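Local coordinates for protein N-acetyltransferase (PDB 3I3G) that probably catalyses acetyl transfer from acetyl-CoA to D-glucosamine 6-phosphate, a step toward UDP-N-acetylglucosamine, as a GNA1-type member of the GNAT family, at residues R76-Q86 with G97-Y108; G114-C122 with P143-R151. One frame throughout, in Å; residues are numbered along the deposited sequence. Where two conformers were deposited one is given.

Contact 1 of 2, residues R76-Q86 with G97-Y108; sequences RIVGSASLMIQ and GHIEDVVVDPSY. Unlike the reference sequence in segment 76-86: Arg-76 (reference Gly).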
# COMPACT_ATOMS: atom_id res chain seq x y z
N ARG A 76 -5.32 -20.65 18.44
CA ARG A 76 -6.32 -20.03 17.58
C ARG A 76 -6.00 -18.55 17.35
O ARG A 76 -5.74 -17.81 18.30
CB ARG A 76 -7.73 -20.19 18.15
CG ARG A 76 -8.82 -20.03 17.11
CD ARG A 76 -10.20 -20.35 17.67
NE ARG A 76 -10.70 -19.28 18.52
CZ ARG A 76 -11.41 -18.24 18.07
NH1 ARG A 76 -11.69 -18.14 16.78
NH2 ARG A 76 -11.83 -17.31 18.92
N ILE A 77 -6.02 -18.14 16.09
CA ILE A 77 -5.73 -16.76 15.72
C ILE A 77 -7.01 -15.93 15.79
O ILE A 77 -7.96 -16.18 15.05
CB ILE A 77 -5.14 -16.67 14.30
CG1 ILE A 77 -3.91 -17.58 14.18
CG2 ILE A 77 -4.78 -15.23 13.96
CD1 ILE A 77 -2.74 -17.14 15.05
N VAL A 78 -7.01 -14.92 16.66
CA VAL A 78 -8.22 -14.14 16.92
C VAL A 78 -8.06 -12.67 16.56
O VAL A 78 -8.98 -11.87 16.76
CB VAL A 78 -8.65 -14.26 18.39
CG1 VAL A 78 -8.98 -15.70 18.73
CG2 VAL A 78 -7.57 -13.72 19.31
N GLY A 79 -6.90 -12.30 16.04
CA GLY A 79 -6.65 -10.92 15.63
C GLY A 79 -5.47 -10.82 14.68
O GLY A 79 -4.49 -11.54 14.81
N SER A 80 -5.58 -9.92 13.71
CA SER A 80 -4.51 -9.73 12.74
C SER A 80 -4.48 -8.32 12.16
O SER A 80 -5.52 -7.68 12.00
CB SER A 80 -4.62 -10.75 11.60
OG SER A 80 -3.55 -10.60 10.68
N ALA A 81 -3.28 -7.85 11.85
CA ALA A 81 -3.08 -6.57 11.18
C ALA A 81 -1.74 -6.60 10.47
O ALA A 81 -0.75 -7.07 11.04
CB ALA A 81 -3.14 -5.43 12.18
N SER A 82 -1.70 -6.11 9.24
CA SER A 82 -0.47 -6.17 8.45
C SER A 82 0.11 -4.78 8.18
O SER A 82 -0.62 -3.79 8.12
CB SER A 82 -0.72 -6.91 7.13
OG SER A 82 -1.03 -8.27 7.36
N LEU A 83 1.43 -4.72 8.01
CA LEU A 83 2.12 -3.46 7.80
C LEU A 83 3.06 -3.53 6.61
O LEU A 83 3.88 -4.44 6.50
CB LEU A 83 2.90 -3.07 9.06
CG LEU A 83 3.72 -1.78 8.96
CD1 LEU A 83 2.82 -0.59 8.72
CD2 LEU A 83 4.57 -1.58 10.21
N MET A 84 2.93 -2.56 5.71
CA MET A 84 3.82 -2.45 4.56
C MET A 84 4.55 -1.11 4.63
O MET A 84 3.93 -0.06 4.49
CB MET A 84 3.02 -2.54 3.26
CG MET A 84 2.12 -3.77 3.16
SD MET A 84 1.21 -3.83 1.61
CE MET A 84 0.40 -2.23 1.62
N ILE A 85 5.85 -1.16 4.85
CA ILE A 85 6.65 0.06 4.94
C ILE A 85 7.25 0.42 3.58
O ILE A 85 8.09 -0.31 3.05
CB ILE A 85 7.75 -0.06 6.00
CG1 ILE A 85 7.12 -0.24 7.39
CG2 ILE A 85 8.64 1.18 5.98
CD1 ILE A 85 8.13 -0.29 8.52
N GLN A 86 6.82 1.55 3.04
CA GLN A 86 7.26 1.97 1.71
C GLN A 86 8.09 3.25 1.75
O GLN A 86 7.58 4.32 2.11
CB GLN A 86 6.06 2.14 0.79
CG GLN A 86 5.42 0.83 0.36
CD GLN A 86 4.11 1.03 -0.38
OE1 GLN A 86 3.37 1.98 -0.10
NE2 GLN A 86 3.82 0.15 -1.32
N GLY A 97 4.08 4.18 6.43
CA GLY A 97 3.56 2.92 6.94
C GLY A 97 2.15 2.66 6.44
O GLY A 97 1.22 3.41 6.75
N HIS A 98 1.99 1.59 5.67
CA HIS A 98 0.68 1.20 5.15
C HIS A 98 0.11 0.04 5.95
O HIS A 98 0.63 -1.07 5.89
CB HIS A 98 0.79 0.79 3.68
CG HIS A 98 1.25 1.89 2.77
ND1 HIS A 98 0.38 2.58 1.95
CD2 HIS A 98 2.47 2.42 2.56
CE1 HIS A 98 1.06 3.49 1.27
NE2 HIS A 98 2.33 3.41 1.62
N ILE A 99 -0.94 0.31 6.71
CA ILE A 99 -1.61 -0.73 7.48
C ILE A 99 -2.72 -1.38 6.64
O ILE A 99 -3.53 -0.69 6.04
CB ILE A 99 -2.19 -0.20 8.80
CG1 ILE A 99 -1.05 0.18 9.75
CG2 ILE A 99 -3.10 -1.23 9.45
CD1 ILE A 99 -1.53 0.66 11.11
N GLU A 100 -2.72 -2.71 6.62
CA GLU A 100 -3.64 -3.46 5.77
C GLU A 100 -4.34 -4.57 6.53
O GLU A 100 -3.82 -5.09 7.52
CB GLU A 100 -2.89 -4.07 4.58
CG GLU A 100 -2.37 -3.06 3.58
CD GLU A 100 -3.44 -2.61 2.60
OE1 GLU A 100 -4.32 -3.43 2.26
OE2 GLU A 100 -3.40 -1.44 2.18
N ASP A 101 -5.52 -4.90 6.12
CA ASP A 101 -6.21 -6.09 6.52
C ASP A 101 -6.27 -6.23 8.05
O ASP A 101 -5.71 -7.12 8.57
CB ASP A 101 -5.53 -7.30 5.91
CG ASP A 101 -5.79 -7.41 4.41
OD1 ASP A 101 -6.88 -7.26 3.96
OD2 ASP A 101 -4.85 -7.56 3.74
N VAL A 102 -6.90 -5.28 8.71
CA VAL A 102 -7.09 -5.32 10.15
C VAL A 102 -8.38 -6.07 10.45
O VAL A 102 -9.46 -5.68 10.00
CB VAL A 102 -7.17 -3.91 10.75
CG1 VAL A 102 -7.33 -3.98 12.27
CG2 VAL A 102 -5.93 -3.10 10.38
N VAL A 103 -8.28 -7.16 11.21
CA VAL A 103 -9.45 -7.97 11.52
C VAL A 103 -9.37 -8.57 12.92
O VAL A 103 -8.32 -9.07 13.33
CB VAL A 103 -9.64 -9.10 10.49
CG1 VAL A 103 -8.43 -10.01 10.47
CG2 VAL A 103 -10.91 -9.90 10.80
N VAL A 104 -10.48 -8.52 13.64
CA VAL A 104 -10.55 -9.10 14.98
C VAL A 104 -11.75 -10.04 15.08
O VAL A 104 -12.84 -9.71 14.63
CB VAL A 104 -10.67 -8.02 16.06
CG1 VAL A 104 -10.98 -8.65 17.41
CG2 VAL A 104 -9.40 -7.19 16.13
N ASP A 105 -11.53 -11.21 15.66
CA ASP A 105 -12.60 -12.17 15.85
C ASP A 105 -13.72 -11.51 16.67
O ASP A 105 -13.46 -10.93 17.72
CB ASP A 105 -12.09 -13.42 16.56
CG ASP A 105 -13.15 -14.49 16.69
OD1 ASP A 105 -12.90 -15.64 16.28
OD2 ASP A 105 -14.25 -14.18 17.20
N PRO A 106 -14.96 -11.60 16.17
CA PRO A 106 -16.11 -10.99 16.84
C PRO A 106 -16.21 -11.40 18.30
O PRO A 106 -16.70 -10.63 19.13
CB PRO A 106 -17.31 -11.53 16.04
CG PRO A 106 -16.77 -12.61 15.16
CD PRO A 106 -15.34 -12.28 14.92
N SER A 107 -15.76 -12.61 18.62
CA SER A 107 -15.80 -13.11 19.99
C SER A 107 -14.93 -12.27 20.92
O SER A 107 -15.12 -12.27 22.13
CB SER A 107 -15.37 -14.57 20.05
OG SER A 107 -16.30 -15.41 19.37
N TYR A 108 -13.97 -11.56 20.34
CA TYR A 108 -13.04 -10.74 21.12
C TYR A 108 -13.31 -9.25 20.94
O TYR A 108 -12.44 -8.42 21.17
CB TYR A 108 -11.59 -11.06 20.74
CG TYR A 108 -11.11 -12.37 21.32
CD1 TYR A 108 -10.32 -12.39 22.47
CD2 TYR A 108 -11.44 -13.58 20.74
CE1 TYR A 108 -9.88 -13.59 23.00
CE2 TYR A 108 -11.00 -14.78 21.27
CZ TYR A 108 -10.22 -14.78 22.40
OH TYR A 108 -9.78 -15.97 22.94
O HOH W 1 -3.63 -8.97 8.50
O HOH W 2 -2.29 -7.74 4.25

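Contact 2 of 2, residues G114-C122 with P143-R151; sequences GKALIMDLC and PFYEKLGFR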
# COMPACT_ATOMS: atom_id res chain seq x y z
N GLY A 114 -8.04 -4.69 18.62
CA GLY A 114 -7.87 -3.77 17.51
C GLY A 114 -6.90 -2.65 17.85
O GLY A 114 -5.93 -2.41 17.12
N LYS A 115 -7.15 -1.98 18.97
CA LYS A 115 -6.28 -0.91 19.43
C LYS A 115 -4.85 -1.39 19.60
O LYS A 115 -3.91 -0.73 19.15
CB LYS A 115 -6.81 -0.34 20.75
CG LYS A 115 -5.89 0.68 21.40
CD LYS A 115 -6.55 1.32 22.61
CE LYS A 115 -5.62 2.30 23.31
NZ LYS A 115 -5.71 3.67 22.73
N ALA A 116 -4.68 -2.53 20.25
CA ALA A 116 -3.35 -3.08 20.51
C ALA A 116 -2.60 -3.35 19.20
O ALA A 116 -1.43 -3.00 19.07
CB ALA A 116 -3.46 -4.36 21.33
N LEU A 117 -3.29 -3.96 18.24
CA LEU A 117 -2.69 -4.26 16.95
C LEU A 117 -2.24 -2.99 16.23
O LEU A 117 -1.10 -2.89 15.77
CB LEU A 117 -3.67 -5.04 16.07
CG LEU A 117 -3.85 -6.52 16.42
CD1 LEU A 117 -5.07 -7.10 15.73
CD2 LEU A 117 -2.60 -7.31 16.06
N ILE A 118 -3.14 -2.01 16.13
CA ILE A 118 -2.84 -0.76 15.44
C ILE A 118 -1.67 -0.02 16.09
O ILE A 118 -0.74 0.42 15.41
CB ILE A 118 -4.06 0.17 15.38
CG1 ILE A 118 -5.20 -0.50 14.60
CG2 ILE A 118 -3.69 1.50 14.76
CD1 ILE A 118 -4.83 -0.85 13.17
N MET A 119 -1.71 0.11 17.41
CA MET A 119 -0.64 0.78 18.15
C MET A 119 0.69 0.09 17.90
O MET A 119 1.71 0.75 17.70
CB MET A 119 -0.96 0.82 19.64
CG MET A 119 -2.13 1.71 20.01
SD MET A 119 -1.84 3.45 19.60
CE MET A 119 -1.92 3.40 17.81
N ASP A 120 0.68 -1.24 17.93
CA ASP A 120 1.89 -2.02 17.68
C ASP A 120 2.50 -1.67 16.33
O ASP A 120 3.69 -1.40 16.23
CB ASP A 120 1.58 -3.52 17.74
CG ASP A 120 2.83 -4.38 17.63
OD1 ASP A 120 3.75 -4.19 18.44
OD2 ASP A 120 2.88 -5.24 16.73
N LEU A 121 1.66 -1.67 15.29
CA LEU A 121 2.13 -1.38 13.94
C LEU A 121 2.62 0.06 13.82
O LEU A 121 3.56 0.34 13.07
CB LEU A 121 1.02 -1.65 12.92
CG LEU A 121 0.59 -3.12 12.80
CD1 LEU A 121 -0.34 -3.32 11.61
CD2 LEU A 121 1.81 -4.02 12.70
N CYS A 122 1.99 0.97 14.55
CA CYS A 122 2.40 2.37 14.54
C CYS A 122 3.79 2.52 15.16
O CYS A 122 4.60 3.32 14.69
CB CYS A 122 1.39 3.24 15.30
SG CYS A 122 -0.13 3.56 14.39
N PRO A 143 -15.23 5.20 13.06
CA PRO A 143 -15.19 5.64 14.46
C PRO A 143 -14.03 5.02 15.23
O PRO A 143 -13.36 5.71 16.00
CB PRO A 143 -16.52 5.12 15.01
CG PRO A 143 -17.41 5.00 13.82
CD PRO A 143 -16.51 4.58 12.70
N PHE A 144 -13.80 3.73 15.01
CA PHE A 144 -12.71 3.02 15.67
C PHE A 144 -11.36 3.69 15.42
O PHE A 144 -10.57 3.88 16.34
CB PHE A 144 -12.67 1.56 15.20
CG PHE A 144 -11.39 0.85 15.53
CD1 PHE A 144 -11.12 0.44 16.83
CD2 PHE A 144 -10.45 0.58 14.54
CE1 PHE A 144 -9.94 -0.22 17.13
CE2 PHE A 144 -9.28 -0.08 14.84
CZ PHE A 144 -9.02 -0.48 16.14
N TYR A 145 -11.11 4.06 14.17
CA TYR A 145 -9.84 4.68 13.80
C TYR A 145 -9.71 6.12 14.29
O TYR A 145 -8.64 6.55 14.72
CB TYR A 145 -9.61 4.61 12.29
CG TYR A 145 -9.34 3.21 11.79
CD1 TYR A 145 -8.15 2.56 12.10
CD2 TYR A 145 -10.26 2.53 11.00
CE1 TYR A 145 -7.89 1.27 11.65
CE2 TYR A 145 -10.01 1.25 10.54
CZ TYR A 145 -8.83 0.63 10.87
OH TYR A 145 -8.58 -0.65 10.41
N GLU A 146 -10.81 6.87 14.24
CA GLU A 146 -10.79 8.26 14.68
C GLU A 146 -10.53 8.36 16.18
O GLU A 146 -9.94 9.33 16.65
CB GLU A 146 -12.09 8.97 14.29
CG GLU A 146 -13.36 8.33 14.83
CD GLU A 146 -14.62 8.97 14.27
OE1 GLU A 146 -15.61 9.11 15.02
OE2 GLU A 146 -14.62 9.34 13.08
N LYS A 147 -10.96 7.35 16.93
CA LYS A 147 -10.73 7.35 18.37
C LYS A 147 -9.27 7.04 18.69
O LYS A 147 -8.75 7.43 19.74
CB LYS A 147 -11.65 6.35 19.09
CG LYS A 147 -11.45 6.33 20.60
CD LYS A 147 -12.50 5.48 21.30
CE LYS A 147 -12.32 5.57 22.81
NZ LYS A 147 -13.35 4.77 23.54
N LEU A 148 -8.61 6.33 17.78
CA LEU A 148 -7.20 5.98 17.96
C LEU A 148 -6.30 7.17 17.65
O LEU A 148 -5.10 7.14 17.93
CB LEU A 148 -6.82 4.79 17.08
CG LEU A 148 -7.51 3.46 17.38
CD1 LEU A 148 -7.00 2.37 16.46
CD2 LEU A 148 -7.32 3.07 18.84
N GLY A 149 -6.87 8.22 17.07
CA GLY A 149 -6.10 9.41 16.73
C GLY A 149 -5.95 9.62 15.24
O GLY A 149 -5.44 10.65 14.80
N PHE A 150 -6.40 8.65 14.46
CA PHE A 150 -6.40 8.78 13.01
C PHE A 150 -7.46 9.78 12.57
O PHE A 150 -8.50 9.91 13.22
CB PHE A 150 -6.66 7.43 12.34
CG PHE A 150 -5.49 6.49 12.38
CD1 PHE A 150 -4.71 6.29 11.25
CD2 PHE A 150 -5.16 5.81 13.54
CE1 PHE A 150 -3.63 5.42 11.28
CE2 PHE A 150 -4.08 4.95 13.58
CZ PHE A 150 -3.32 4.75 12.44
N ARG A 151 -7.20 10.48 11.48
CA ARG A 151 -8.17 11.42 10.95
C ARG A 151 -8.51 11.09 9.51
O ARG A 151 -7.66 10.60 8.76
CB ARG A 151 -7.64 12.85 11.05
CG ARG A 151 -6.44 13.12 10.16
CD ARG A 151 -5.90 14.51 10.38
NE ARG A 151 -4.83 14.81 9.44
CZ ARG A 151 -3.59 14.35 9.55
NH1 ARG A 151 -3.27 13.55 10.56
NH2 ARG A 151 -2.68 14.67 8.65

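Contact 1 of 2, residues R76-Q86 with G97-Y108
Arg-76 and Asp-105 form a salt bridge, NH1 to OD1 at 2.8 Å. NH1 meets OD1 on the anti side, tilted out of the carboxylate plane, while OD1 lies in the guanidinium plane; the two planes stand 88° apart. The arginine chain bends at chi3 (76°), bringing the guanidinium round to Asp-105. Asp-105 OD2 accepts from Ser-107 N at 2.6 Å, closing an Asx turn. Val-78 sits on the Tyr-108 ring, with CG2 4.0 Å from the centroid in a CH-pi contact over the face. Strands 76-86 and 97-104 form an antiparallel hairpin in the mixed GNAT sheet, with 76-86 as the middle strand of the five. Backbone bonds run from Asp-105 N and Val-78 O to the pair Met-84 and His-98. The register slips by one between Ser-80 and Ser-82, a beta bulge at Asp-101. Such a bulge in this strand marks the GNAT fold and in relatives lies by the acetyl-CoA site. A water there donates to Asp-101 O at 2.8 Å and bonds Ser-80 OG and Ser-82 OG. In the next shell, His-34 bonds to Ser-80 OG, Thr-66 to Ser-82 OG, and Lys-88 of the second subunit forms a salt bridge with Asp-101 OD2.

Contact 2 of 2, residues G114-C122 with P143-R151
Ile-118 meets four side chains of 143-151, using CG1, CD1 and CG2, the last for two partners. CG1 comes to the edge of the Phe-144 ring, near its plane, 4.1 Å from CE2. CD1 reaches the edge of the Tyr-145 ring, 4.0 Å from CE1. CG2 touches Leu-148 CD1 at 3.8 Å and lies obliquely against Phe-150, 3.7 Å from CE2. With CG1 anti to the carbonyl carbon (chi1 -62°), the two branches part toward different rings. Leu-148 also divides its methyls. CD1 goes to Ile-118, while CD2 lies against Lys-115, 3.8 Å from CG.

The Phe-144 ring is turned edge-on to the helix backbone. Its CZ comes 3.5 Å from Gly-114 C, where the helix has no side chain. Phe-144 also lays CD2 over the centre of the Tyr-145 ring. At the far end, Cys-122 SG meets Phe-150 CZ at 3.9 Å, an oblique sulfur-aromatic contact.

The axes of 114-122 and 143-147 come within 11.1 Å of each other at closest, inclined at 53°. Gly-149, with positive phi, is the first residue to leave the helical conformation, in a Schellman motif. Leu-159 of the second subunit packs on Cys-122 and Phe-150. In GNAT relatives the loop before helix 113-127 and its N-terminal end bind the acetyl-CoA pyrophosphate, so 143-151 packs on the flank of the probable cofactor helix. No hydrogen bond or salt bridge crosses between the segments, so their attraction is apolar and rests on close packing of methyls, methylenes and ring edges.

From the N terminus, the chain first forms strands 21-25 and 65-71 before entering contact 1. Strand 76-86 turns back through a ten-residue connection, and 97-108 closes the hairpin. Helix 113-127 then opens contact 2. The chain passes through strand 132-137. Helix 142-147 and the turn after it then close this second, longer loop. The two loops follow in series and neither encloses the other. In space they touch: Leu-117 and Leu-121 of the helix pack on Ser-80, Ala-81 and Ser-82, while Tyr-145 lies against Val-102. Contact 1 therefore ties the middle of the sheet together, and contact 2 joins the helix on that sheet to helix 142-147. Both also border the second subunit.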